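Local coordinates for N-acetylmuramoyl-L-alanine amidase amiD (Escherichia coli, PDB 3D2Y), which hydrolyses the bond between N-acetylmuramoyl groups and L-amino acids in cell-wall glycopeptides, using one catalytic zinc ion, at residues G177-D181 / M232-P236. Sequence-based numbering, arbitrary orientation.
Sequences GAWPD and MHFRP
Ala178 O and His233 NE2 meet through one water, which donates a hydrogen bond of 2.5 Å to Ala178 O. A second hydrogen bond, 3.0 Å long, joins the water oxygen to His233 NE2 in the plane of the imidazole. The same carbonyl oxygen is approached by Phe234, whose CE1 edge comes within 3.5 Å of Ala178 O, near the ring plane, where the weakly positive hydrogens of an aromatic rim suit an acceptor. The imidazole is held by Asp153 at ND1, with Trp168 stacked on it and the adjacent Phe234 over one face. This illustrates how a loop can be fastened to a helix end by a bridging water and aromatic rims, without direct hydrogen bonds between the two segments. Trp179 meets the same helix end by another route. Its CG stands opposite the backbone N (chi1 -161°), carrying the benzo edge of the indole across to the helix end, where CZ3 reaches 3.5 Å from His233 O, near the indole plane. The side chains of Trp179 and Phe234 run in opposite senses alongside one another, the six-membered indole ring inclined 36° to the phenyl ring, with Trp179 CE3 4.1 Å from Phe234 CD1. Pro180 CD sits over one indole face, nearer its margin than its middle. Replacing Trp179 with an alanine would probably open a gap beside Phe234 and strip Pro180 CD of the surface it rests on. The His233 side chain lies about 10 Å from that of the zinc ligand His151, so this packing is near the catalytic site but not part of it. Loop 177-181 thus joins the C-terminal end of helix 220-234 to helix 168-173, whose Trp168, Gln169 and Ala172 line Trp179, while Tyr258 and Ala253 of helix 245-258 pack against Ala178 and Pro180.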
loop_
_atom_site.group_PDB
_atom_site.type_symbol
_atom_site.label_atom_id
_atom_site.label_comp_id
_atom_site.label_asym_id
_atom_site.label_seq_id
_atom_site.Cartn_x
_atom_site.Cartn_y
_atom_site.Cartn_z
ATOM N N GLY A 177 -2.244 8.963 0.598
ATOM C CA GLY A 177 -2.804 7.886 1.433
ATOM C C GLY A 177 -3.794 8.331 2.496
ATOM O O GLY A 177 -3.966 9.533 2.783
ATOM N N ALA A 178 -4.430 7.329 3.090
ATOM C CA ALA A 178 -5.547 7.468 4.055
ATOM C C ALA A 178 -5.039 7.709 5.478
ATOM O O ALA A 178 -4.040 7.136 5.923
ATOM C CB ALA A 178 -6.400 6.181 4.039
ATOM N N TRP A 179 -5.714 8.583 6.199
ATOM C CA TRP A 179 -5.438 8.718 7.646
ATOM C C TRP A 179 -6.722 9.197 8.298
ATOM O O TRP A 179 -7.396 10.045 7.713
ATOM C CB TRP A 179 -4.282 9.685 7.898
ATOM C CG TRP A 179 -3.659 9.522 9.248
ATOM C CD1 TRP A 179 -3.894 10.299 10.366
ATOM C CD2 TRP A 179 -2.733 8.501 9.653
ATOM N NE1 TRP A 179 -3.137 9.833 11.432
ATOM C CE2 TRP A 179 -2.440 8.721 11.025
ATOM C CE3 TRP A 179 -2.125 7.414 8.994
ATOM C CZ2 TRP A 179 -1.534 7.908 11.748
ATOM C CZ3 TRP A 179 -1.257 6.595 9.723
ATOM C CH2 TRP A 179 -0.976 6.846 11.083
ATOM N N PRO A 180 -7.060 8.650 9.494
ATOM C CA PRO A 180 -8.276 9.008 10.213
ATOM C C PRO A 180 -8.204 10.422 10.822
ATOM O O PRO A 180 -7.109 10.900 11.180
ATOM C CB PRO A 180 -8.352 7.938 11.307
ATOM C CG PRO A 180 -6.959 7.565 11.561
ATOM C CD PRO A 180 -6.268 7.650 10.238
ATOM N N ASP A 181 -9.357 11.091 10.907
ATOM C CA ASP A 181 -9.415 12.375 11.600
ATOM C C ASP A 181 -9.334 12.112 13.097
ATOM O O ASP A 181 -10.131 11.335 13.645
ATOM C CB ASP A 181 -10.689 13.144 11.232
ATOM C CG ASP A 181 -10.719 13.569 9.757
ATOM O OD1 ASP A 181 -9.654 13.576 9.086
ATOM O OD2 ASP A 181 -11.827 13.892 9.259
ATOM N N MET A 232 0.563 -1.959 11.929
ATOM C CA MET A 232 1.821 -1.506 11.302
ATOM C C MET A 232 1.620 -0.285 10.418
ATOM O O MET A 232 2.484 0.582 10.384
ATOM C CB MET A 232 2.534 -2.614 10.516
ATOM C CG MET A 232 3.146 -3.694 11.376
ATOM S SD MET A 232 4.199 -4.787 10.416
ATOM C CE MET A 232 3.032 -5.765 9.500
ATOM N N HIS A 233 0.453 -0.191 9.768
ATOM C CA HIS A 233 0.112 0.940 8.901
ATOM C C HIS A 233 -0.483 2.121 9.727
ATOM O O HIS A 233 -0.076 3.284 9.559
ATOM C CB HIS A 233 -0.849 0.428 7.802
ATOM C CG HIS A 233 -1.137 1.403 6.694
ATOM N ND1 HIS A 233 -1.470 0.996 5.414
ATOM C CD2 HIS A 233 -1.207 2.759 6.688
ATOM C CE1 HIS A 233 -1.715 2.062 4.668
ATOM N NE2 HIS A 233 -1.578 3.139 5.425
ATOM N N PHE A 234 -1.428 1.825 10.620
ATOM C CA PHE A 234 -2.307 2.841 11.176
ATOM C C PHE A 234 -2.188 3.034 12.683
ATOM O O PHE A 234 -2.739 4.006 13.210
ATOM C CB PHE A 234 -3.781 2.572 10.806
ATOM C CG PHE A 234 -4.079 2.670 9.348
ATOM C CD1 PHE A 234 -4.227 3.931 8.752
ATOM C CD2 PHE A 234 -4.260 1.515 8.572
ATOM C CE1 PHE A 234 -4.523 4.056 7.415
ATOM C CE2 PHE A 234 -4.546 1.647 7.193
ATOM C CZ PHE A 234 -4.700 2.930 6.631
ATOM N N ARG A 235 -1.434 2.161 13.374
ATOM C CA ARG A 235 -1.230 2.303 14.833
ATOM C C ARG A 235 0.113 1.662 15.200
ATOM O O ARG A 235 0.171 0.660 15.910
ATOM C CB ARG A 235 -2.387 1.686 15.636
ATOM C CG ARG A 235 -2.635 2.340 17.023
ATOM C CD ARG A 235 -1.639 1.904 18.110
ATOM N NE ARG A 235 -1.683 0.456 18.304
ATOM C CZ ARG A 235 -2.485 -0.173 19.163
ATOM N NH1 ARG A 235 -2.448 -1.492 19.248
ATOM N NH2 ARG A 235 -3.305 0.510 19.949
ATOM N N PRO A 236 1.196 2.207 14.643
ATOM C CA PRO A 236 2.497 1.566 14.727
ATOM C C PRO A 236 3.183 1.584 16.074
ATOM O O PRO A 236 4.193 0.925 16.237
ATOM C CB PRO A 236 3.325 2.322 13.697
ATOM C CG PRO A 236 2.660 3.621 13.538
ATOM C CD PRO A 236 1.223 3.415 13.802
HETATM O O HOH W 1 -2.034 6.060 4.804
#